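Local coordinates for RabGDI protein (Plasmodium falciparum 3D7, PDB 3P1W), which probably acts as a GDP-dissociation inhibitor of Rab GTPases, serving membrane traffic in the malaria parasite, at residues Lys305-Pro310 and Glu451-Gln456; Val23-Thr28 and Ile34-Leu39; Lys317-Lys322 and Lys421-Asn426. One frame throughout, in Å; residues are numbered along the deposited sequence. Where two conformers were deposited one is given.

Contact 1: Lys305-Pro310 and Glu451-Gln456; sequences KVICDP and ENLWGQ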
loop_
_atom_site.group_PDB
_atom_site.type_symbol
_atom_site.label_atom_id
_atom_site.label_comp_id
_atom_site.label_asym_id
_atom_site.label_seq_id
_atom_site.Cartn_x
_atom_site.Cartn_y
_atom_site.Cartn_z
ATOM N N LYS A 305 -10.366 -22.432 11.623
ATOM C CA LYS A 305 -10.498 -21.029 11.230
ATOM C C LYS A 305 -10.430 -20.854 9.735
ATOM O O LYS A 305 -9.841 -21.669 9.024
ATOM C CB LYS A 305 -9.393 -20.178 11.891
ATOM C CG LYS A 305 -9.346 -20.300 13.437
ATOM C CD LYS A 305 -8.253 -19.449 14.055
ATOM C CE LYS A 305 -8.030 -19.737 15.538
ATOM N NZ LYS A 305 -9.275 -19.693 16.375
ATOM N N VAL A 306 -10.988 -19.736 9.265
ATOM C CA VAL A 306 -10.875 -19.361 7.876
ATOM C C VAL A 306 -10.353 -17.914 7.803
ATOM O O VAL A 306 -10.718 -17.079 8.626
ATOM C CB VAL A 306 -12.243 -19.448 7.156
ATOM C CG1 VAL A 306 -12.220 -18.757 5.782
ATOM C CG2 VAL A 306 -12.688 -20.888 6.991
ATOM N N ILE A 307 -9.492 -17.643 6.827
ATOM C CA ILE A 307 -9.125 -16.247 6.463
ATOM C C ILE A 307 -9.527 -16.083 5.035
ATOM O O ILE A 307 -9.209 -16.935 4.203
ATOM C CB ILE A 307 -7.617 -15.984 6.623
ATOM C CG1 ILE A 307 -7.178 -16.151 8.073
ATOM C CG2 ILE A 307 -7.252 -14.550 6.134
ATOM C CD1 ILE A 307 -5.647 -16.383 8.207
ATOM N N CYS A 308 -10.237 -15.004 4.707
ATOM C CA CYS A 308 -10.624 -14.813 3.333
ATOM C C CYS A 308 -10.813 -13.355 3.009
ATOM O O CYS A 308 -10.936 -12.533 3.898
ATOM C CB CYS A 308 -11.909 -15.579 3.039
ATOM S SG CYS A 308 -13.377 -15.039 3.939
ATOM N N ASP A 309 -10.836 -13.054 1.725
ATOM C CA ASP A 309 -11.181 -11.694 1.293
ATOM C C ASP A 309 -12.710 -11.534 1.203
ATOM O O ASP A 309 -13.446 -12.528 1.270
ATOM C CB ASP A 309 -10.422 -11.340 0.020
ATOM C CG ASP A 309 -10.936 -12.030 -1.210
ATOM O OD1 ASP A 309 -12.025 -11.674 -1.703
ATOM O OD2 ASP A 309 -10.187 -12.856 -1.743
ATOM N N PRO A 310 -13.203 -10.295 1.058
ATOM C CA PRO A 310 -14.626 -10.056 1.105
ATOM C C PRO A 310 -15.447 -10.801 0.042
ATOM O O PRO A 310 -16.632 -11.100 0.278
ATOM C CB PRO A 310 -14.732 -8.514 0.953
ATOM C CG PRO A 310 -13.486 -8.011 1.518
ATOM C CD PRO A 310 -12.441 -9.024 1.027
ATOM N N GLU A 451 -3.147 -10.885 15.203
ATOM C CA GLU A 451 -3.334 -10.674 16.643
ATOM C C GLU A 451 -4.570 -11.404 17.187
ATOM O O GLU A 451 -4.536 -11.979 18.289
ATOM C CB GLU A 451 -3.456 -9.181 16.974
ATOM C CG GLU A 451 -3.764 -8.865 18.458
ATOM C CD GLU A 451 -3.733 -7.360 18.806
ATOM O OE1 GLU A 451 -3.816 -6.514 17.902
ATOM O OE2 GLU A 451 -3.635 -7.030 20.007
ATOM N N ASN A 452 -5.657 -11.344 16.426
ATOM C CA ASN A 452 -6.956 -11.862 16.863
ATOM C C ASN A 452 -7.187 -13.329 16.566
ATOM O O ASN A 452 -8.076 -13.943 17.159
ATOM C CB ASN A 452 -8.071 -11.006 16.269
ATOM C CG ASN A 452 -8.152 -9.647 16.928
ATOM O OD1 ASN A 452 -8.511 -9.552 18.092
ATOM N ND2 ASN A 452 -7.815 -8.601 16.198
ATOM N N LEU A 453 -6.389 -13.891 15.661
ATOM C CA LEU A 453 -6.384 -15.323 15.426
ATOM C C LEU A 453 -5.822 -16.037 16.637
ATOM O O LEU A 453 -6.393 -17.011 17.095
ATOM C CB LEU A 453 -5.503 -15.709 14.231
ATOM C CG LEU A 453 -5.914 -15.442 12.785
ATOM C CD1 LEU A 453 -4.736 -15.800 11.875
ATOM C CD2 LEU A 453 -7.133 -16.234 12.383
ATOM N N TRP A 454 -4.702 -15.552 17.162
ATOM C CA TRP A 454 -4.015 -16.245 18.254
ATOM C C TRP A 454 -3.911 -15.439 19.546
ATOM O O TRP A 454 -3.313 -15.906 20.516
ATOM C CB TRP A 454 -2.629 -16.679 17.784
ATOM C CG TRP A 454 -2.672 -17.320 16.431
ATOM C CD1 TRP A 454 -2.117 -16.843 15.275
ATOM C CD2 TRP A 454 -3.333 -18.546 16.085
ATOM N NE1 TRP A 454 -2.383 -17.706 14.235
ATOM C CE2 TRP A 454 -3.127 -18.758 14.707
ATOM C CE3 TRP A 454 -4.073 -19.487 16.810
ATOM C CZ2 TRP A 454 -3.631 -19.874 14.040
ATOM C CZ3 TRP A 454 -4.575 -20.591 16.145
ATOM C CH2 TRP A 454 -4.352 -20.776 14.778
ATOM N N GLY A 455 -4.482 -14.237 19.566
ATOM C CA GLY A 455 -4.542 -13.440 20.802
ATOM C C GLY A 455 -3.233 -12.755 21.168
ATOM O O GLY A 455 -3.124 -12.146 22.235
ATOM N N GLN A 456 -2.246 -12.826 20.282
ATOM C CA GLN A 456 -0.917 -12.286 20.548
ATOM C C GLN A 456 -0.415 -11.525 19.329
ATOM O O GLN A 456 -0.492 -12.029 18.205
ATOM C CB GLN A 456 0.047 -13.430 20.848
ATOM C CG GLN A 456 0.277 -14.328 19.629
ATOM C CD GLN A 456 0.961 -15.629 19.950
ATOM O OE1 GLN A 456 0.617 -16.322 20.917
ATOM N NE2 GLN A 456 1.935 -15.993 19.108
#
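The hydrocarbon stem of K305 lies alongside L453, the two side chains running antiparallel to each other, with K305 CD 3.8 Å from L453 CD2. With CG of K305 anti to its carbonyl carbon (chi1 -55°) and the next two torsions extended, the stem runs straight off strand 305-308 to the C-terminal end of helix 440-454. The chain then bends at chi4 (-52°), which turns NZ aside and leaves the methylene as the group that touches: K305 CE is 3.5 Å from the carbonyl L453 O. NZ instead makes a weak hydrogen bond to N426 OD1.

Two positions further along the strand, on its same side, I307 meets L453 nearly perpendicularly, methyl to methyl, with I307 CD1 3.8 Å from L453 CD1. The two branches of L453 are thus divided between I307 and K305. W454 adds its six-membered ring, which K305 CE approaches obliquely, 3.6 Å from W454 CZ3; the indole was deposited in two conformers, so this distance describes one of them. One face of that ring carries L453 CB, 3.6 Å above the plane and displaced toward the rim.

No hydrogen bond joins the two segments. Carbon packing by K305, I307, L453 and W454 dominates, and the polarised CE methylene, with the ammonium charge nearby, may add a weak electrostatic attraction to L453 O.

Contact 2: Val23-Thr28 and Ile34-Leu39; sequences VIILGT and ILSGLL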
loop_
_atom_site.group_PDB
_atom_site.type_symbol
_atom_site.label_atom_id
_atom_site.label_comp_id
_atom_site.label_asym_id
_atom_site.label_seq_id
_atom_site.Cartn_x
_atom_site.Cartn_y
_atom_site.Cartn_z
ATOM N N VAL A 23 -6.144 -23.767 9.519
ATOM C CA VAL A 23 -6.748 -22.621 8.836
ATOM C C VAL A 23 -6.893 -22.950 7.356
ATOM O O VAL A 23 -5.971 -23.494 6.742
ATOM C CB VAL A 23 -5.902 -21.346 9.001
ATOM C CG1 VAL A 23 -6.622 -20.121 8.398
ATOM C CG2 VAL A 23 -5.591 -21.084 10.472
ATOM N N ILE A 24 -8.059 -22.643 6.795
ATOM C CA ILE A 24 -8.226 -22.624 5.339
ATOM C C ILE A 24 -8.301 -21.141 4.907
ATOM O O ILE A 24 -8.994 -20.319 5.518
ATOM C CB ILE A 24 -9.457 -23.405 4.863
ATOM C CG1 ILE A 24 -9.325 -24.890 5.219
ATOM C CG2 ILE A 24 -9.668 -23.248 3.340
ATOM C CD1 ILE A 24 -10.562 -25.704 4.886
ATOM N N ILE A 25 -7.555 -20.824 3.864
ATOM C CA ILE A 25 -7.425 -19.452 3.394
ATOM C C ILE A 25 -8.029 -19.392 2.013
ATOM O O ILE A 25 -7.698 -20.222 1.177
ATOM C CB ILE A 25 -5.935 -18.970 3.395
ATOM C CG1 ILE A 25 -5.340 -18.937 4.811
ATOM C CG2 ILE A 25 -5.847 -17.530 2.861
ATOM C CD1 ILE A 25 -4.599 -20.194 5.230
ATOM N N LEU A 26 -8.928 -18.426 1.768
ATOM C CA LEU A 26 -9.619 -18.328 0.504
ATOM C C LEU A 26 -9.206 -17.009 -0.150
ATOM O O LEU A 26 -9.397 -15.953 0.447
ATOM C CB LEU A 26 -11.128 -18.370 0.715
ATOM C CG LEU A 26 -11.658 -19.556 1.527
ATOM C CD1 LEU A 26 -13.158 -19.426 1.666
ATOM C CD2 LEU A 26 -11.278 -20.873 0.888
ATOM N N GLY A 27 -8.644 -17.098 -1.355
ATOM C CA GLY A 27 -8.113 -15.946 -2.094
ATOM C C GLY A 27 -6.602 -15.950 -1.970
ATOM O O GLY A 27 -6.076 -16.352 -0.925
ATOM N N THR A 28 -5.904 -15.539 -3.032
ATOM C CA THR A 28 -4.455 -15.360 -2.991
ATOM C C THR A 28 -4.037 -13.878 -3.179
ATOM O O THR A 28 -2.929 -13.602 -3.639
ATOM C CB THR A 28 -3.709 -16.310 -3.953
ATOM O OG1 THR A 28 -4.180 -16.153 -5.297
ATOM C CG2 THR A 28 -3.926 -17.817 -3.508
ATOM N N ILE A 34 0.519 -13.453 2.583
ATOM C CA ILE A 34 1.390 -13.087 3.716
ATOM C C ILE A 34 0.976 -13.808 5.005
ATOM O O ILE A 34 1.831 -14.392 5.726
ATOM C CB ILE A 34 1.415 -11.527 3.925
ATOM C CG1 ILE A 34 2.036 -10.851 2.700
ATOM C CG2 ILE A 34 2.160 -11.179 5.195
ATOM C CD1 ILE A 34 1.745 -9.321 2.547
ATOM N N LEU A 35 -0.323 -13.813 5.285
ATOM C CA LEU A 35 -0.856 -14.510 6.446
ATOM C C LEU A 35 -0.616 -16.023 6.339
ATOM O O LEU A 35 -0.265 -16.666 7.320
ATOM C CB LEU A 35 -2.352 -14.210 6.631
ATOM C CG LEU A 35 -2.668 -12.851 7.264
ATOM C CD1 LEU A 35 -4.098 -12.409 6.976
ATOM C CD2 LEU A 35 -2.369 -12.849 8.750
ATOM N N SER A 36 -0.780 -16.586 5.143
ATOM C CA SER A 36 -0.490 -18.004 4.913
ATOM C C SER A 36 0.976 -18.324 5.232
ATOM O O SER A 36 1.287 -19.360 5.861
ATOM C CB SER A 36 -0.803 -18.407 3.460
ATOM O OG SER A 36 -2.188 -18.294 3.174
ATOM N N GLY A 37 1.868 -17.440 4.782
ATOM C CA GLY A 37 3.300 -17.519 5.054
ATOM C C GLY A 37 3.612 -17.542 6.537
ATOM O O GLY A 37 4.342 -18.423 7.011
ATOM N N LEU A 38 3.036 -16.593 7.272
ATOM C CA LEU A 38 3.169 -16.541 8.729
ATOM C C LEU A 38 2.615 -17.785 9.438
ATOM O O LEU A 38 3.236 -18.291 10.396
ATOM C CB LEU A 38 2.467 -15.299 9.271
ATOM C CG LEU A 38 3.148 -13.964 8.939
ATOM C CD1 LEU A 38 2.217 -12.823 9.284
ATOM C CD2 LEU A 38 4.475 -13.859 9.703
ATOM N N LEU A 39 1.445 -18.268 9.003
ATOM C CA LEU A 39 0.865 -19.500 9.587
ATOM C C LEU A 39 1.768 -20.711 9.347
ATOM O O LEU A 39 2.039 -21.494 10.270
ATOM C CB LEU A 39 -0.531 -19.762 9.011
ATOM C CG LEU A 39 -1.595 -18.760 9.475
ATOM C CD1 LEU A 39 -2.869 -18.753 8.587
ATOM C CD2 LEU A 39 -1.927 -18.992 10.921
#
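A chi1 of -174° on V23 turns CG1 next to the carbonyl carbon and CG2 next to the backbone N, and between these two branches sits one methyl of L39: L39 CD1 is 4.0 Å from V23 CG1 and equally far from V23 CB and V23 CG2. L39 brings that methyl across with CG anti to its carbonyl carbon, the two side chains lying nearly perpendicular.

I25 reaches the same methyl by another route. Its chi1 is ordinary, but chi2 is 93°, well away from a staggered value, and this unusual turn points CD1 at the leucine, so that the chains meet tip to tip with I25 CD1 4.0 Å from L39 CD1. The isoleucine also wraps the hydroxyl of S36, whose OG is 3.6 Å from I25 CG1. A polar atom in so apolar a setting is satisfied one helical turn back, where S36 OG bonds to E32 O.

The axes of strand segment 23-26 and helix segment 34-39 run nearly antiparallel, at 161° and 9.9 Å apart at closest approach, as expected for the first leg of a beta-alpha-beta crossover. Strand 20-26, helix 30-41 and strand 46-49 form this unit, consistent with the family's place among Rossmann-like folds. Strand 46-49 pairs with strand 20-26 and touches S36 and L39 through I46; strand 305-308 lies beside strand 20-26 and offers I307 to V23 and L39, while W450 and W454 of helix 440-454 also pack on L39.

Contact 3: Lys317-Lys322 and Lys421-Asn426; sequences KNKIKK and KKPADN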
loop_
_atom_site.group_PDB
_atom_site.type_symbol
_atom_site.label_atom_id
_atom_site.label_comp_id
_atom_site.label_asym_id
_atom_site.label_seq_id
_atom_site.Cartn_x
_atom_site.Cartn_y
_atom_site.Cartn_z
ATOM N N LYS A 317 -24.173 -13.272 6.424
ATOM C CA LYS A 317 -24.760 -12.178 7.182
ATOM C C LYS A 317 -23.739 -11.515 8.104
ATOM O O LYS A 317 -22.964 -12.194 8.751
ATOM C CB LYS A 317 -25.929 -12.753 8.003
ATOM C CG LYS A 317 -26.746 -11.777 8.791
ATOM C CD LYS A 317 -27.700 -12.473 9.771
ATOM C CE LYS A 317 -28.850 -13.186 9.096
ATOM N NZ LYS A 317 -29.705 -13.954 10.095
ATOM N N ASN A 318 -23.728 -10.179 8.118
ATOM C CA ASN A 318 -22.974 -9.395 9.090
ATOM C C ASN A 318 -21.487 -9.763 9.158
ATOM O O ASN A 318 -20.905 -9.932 10.242
ATOM C CB ASN A 318 -23.633 -9.506 10.466
ATOM C CG ASN A 318 -23.213 -8.392 11.397
ATOM O OD1 ASN A 318 -22.872 -7.291 10.952
ATOM N ND2 ASN A 318 -23.215 -8.670 12.689
ATOM N N LYS A 319 -20.873 -9.893 7.989
ATOM C CA LYS A 319 -19.439 -10.180 7.879
ATOM C C LYS A 319 -18.661 -8.958 7.431
ATOM O O LYS A 319 -17.578 -8.701 7.945
ATOM C CB LYS A 319 -19.161 -11.294 6.881
ATOM C CG LYS A 319 -19.625 -12.692 7.304
ATOM C CD LYS A 319 -19.140 -13.088 8.695
ATOM C CE LYS A 319 -17.636 -13.226 8.803
ATOM N NZ LYS A 319 -17.191 -13.576 10.175
ATOM N N ILE A 320 -19.211 -8.227 6.476
ATOM C CA ILE A 320 -18.538 -7.046 5.936
ATOM C C ILE A 320 -19.491 -5.872 5.827
ATOM O O ILE A 320 -20.714 -6.040 5.734
ATOM C CB ILE A 320 -17.908 -7.311 4.549
ATOM C CG1 ILE A 320 -18.952 -7.855 3.571
ATOM C CG2 ILE A 320 -16.722 -8.278 4.688
ATOM C CD1 ILE A 320 -18.379 -8.265 2.236
ATOM N N LYS A 321 -18.899 -4.684 5.827
ATOM C CA LYS A 321 -19.629 -3.441 5.699
ATOM C C LYS A 321 -18.929 -2.644 4.609
ATOM O O LYS A 321 -17.724 -2.517 4.649
ATOM C CB LYS A 321 -19.528 -2.720 7.024
ATOM C CG LYS A 321 -19.993 -1.274 7.107
ATOM C CD LYS A 321 -19.985 -0.823 8.585
ATOM C CE LYS A 321 -18.549 -0.734 9.187
ATOM N NZ LYS A 321 -18.555 -0.661 10.701
ATOM N N LYS A 322 -19.687 -2.137 3.641
ATOM C CA LYS A 322 -19.148 -1.262 2.619
ATOM C C LYS A 322 -18.956 0.144 3.199
ATOM O O LYS A 322 -19.885 0.732 3.796
ATOM C CB LYS A 322 -20.055 -1.269 1.383
ATOM C CG LYS A 322 -19.600 -0.355 0.239
ATOM C CD LYS A 322 -20.551 -0.418 -0.967
ATOM C CE LYS A 322 -20.423 0.826 -1.888
ATOM N NZ LYS A 322 -20.917 0.590 -3.334
ATOM N N LYS A 421 -13.482 -7.405 14.841
ATOM C CA LYS A 421 -12.053 -7.738 14.843
ATOM C C LYS A 421 -11.807 -9.166 15.294
ATOM O O LYS A 421 -10.781 -9.757 14.952
ATOM C CB LYS A 421 -11.275 -6.777 15.764
ATOM N N LYS A 422 -12.719 -9.699 16.094
ATOM C CA LYS A 422 -12.604 -11.068 16.580
ATOM C C LYS A 422 -13.954 -11.758 16.444
ATOM O O LYS A 422 -14.722 -11.861 17.408
ATOM C CB LYS A 422 -12.055 -11.125 18.010
ATOM C CG LYS A 422 -11.518 -12.524 18.381
ATOM N N PRO A 423 -14.252 -12.222 15.220
ATOM C CA PRO A 423 -15.527 -12.852 14.939
ATOM C C PRO A 423 -15.682 -14.171 15.681
ATOM O O PRO A 423 -14.790 -15.003 15.659
ATOM C CB PRO A 423 -15.523 -13.053 13.417
ATOM C CG PRO A 423 -14.192 -12.796 12.957
ATOM C CD PRO A 423 -13.385 -12.143 14.039
ATOM N N ALA A 424 -16.814 -14.320 16.352
ATOM C CA ALA A 424 -17.169 -15.538 17.080
ATOM C C ALA A 424 -17.138 -16.773 16.179
ATOM O O ALA A 424 -16.830 -17.890 16.624
ATOM C CB ALA A 424 -18.558 -15.377 17.687
ATOM N N ASP A 425 -17.475 -16.580 14.905
ATOM C CA ASP A 425 -17.557 -17.701 13.974
ATOM C C ASP A 425 -16.195 -18.168 13.432
ATOM O O ASP A 425 -16.144 -19.146 12.678
ATOM C CB ASP A 425 -18.500 -17.345 12.824
ATOM C CG ASP A 425 -17.949 -16.244 11.910
ATOM O OD1 ASP A 425 -16.784 -15.774 12.084
ATOM O OD2 ASP A 425 -18.705 -15.846 11.004
ATOM N N ASN A 426 -15.111 -17.457 13.779
ATOM C CA ASN A 426 -13.753 -17.809 13.316
ATOM C C ASN A 426 -13.526 -17.671 11.804
ATOM O O ASN A 426 -12.618 -18.310 11.239
ATOM C CB ASN A 426 -13.343 -19.207 13.800
ATOM C CG ASN A 426 -13.044 -19.231 15.279
ATOM O OD1 ASN A 426 -12.375 -18.332 15.776
ATOM N ND2 ASN A 426 -13.517 -20.264 15.986
#
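The carboxylate of D425 is the flat group that decides this contact, and K319 meets it from the side of its two oxygens, not over a face. D425 lies in a type I beta turn from P423 to N426 and also forms an Asx turn. NZ of K319 stays close to the plane of the carboxylate and is 2.9 Å from D425 OD2, which accepts with its syn lone pair. The companion hydrogen bond from K319 NZ to D425 OD1 has the same length but is weak. P423 CB sits obliquely off the plane, outside the OD1 corner, 3.3 Å from D425 OD1.

The type I turn is closed by a hydrogen bond of 3.1 Å from N426 N to P423 O. D425 CG sits between its backbone N and carbonyl carbon (chi1 68°), and from there OD1 also accepts I427 N two residues on, completing the Asx turn that leads into strand 427-429. The aspartate therefore serves both the local turn and the lysine.

K319 arrives from just before strand 320-333, approaching from the direction opposite to that of D425. Its chain is bent at chi2 (-51°) and again at chi3 (-65°), a coiled course that brings CD and CE, not NZ alone, close to the carboxylate. Besides D425, the ammonium is hydrogen-bonded to I427 O, so a largely buried charge has both a counter-ion and a neutral acceptor; this should favour its protonated state. The bridge thereby ties the start of strand 320-333 in one sheet to the loop leading into strand 427-429 in the other. At the turn itself, P423 CB completes the contact 3.7 Å from K319 NZ.

In the fold
Contact 1 is the middle member of the group: its centre lies about 9 Å from that of contact 2 and about 11 Å from that of contact 3, whereas contacts 2 and 3 have centres about 18 Å apart and do not touch. The joints include backbone pairing and side-chain packing. Strand 305-308 pairs with strand 20-26 of contact 2, I307 O being 2.9 Å from L26 N, and on its other border V306 N lies 2.9 Å from N426 O of contact 3. One sheet thus carries strands 20-26, 305-308 and 427-429 in that order, with helices 30-41 and 440-454 packed against it.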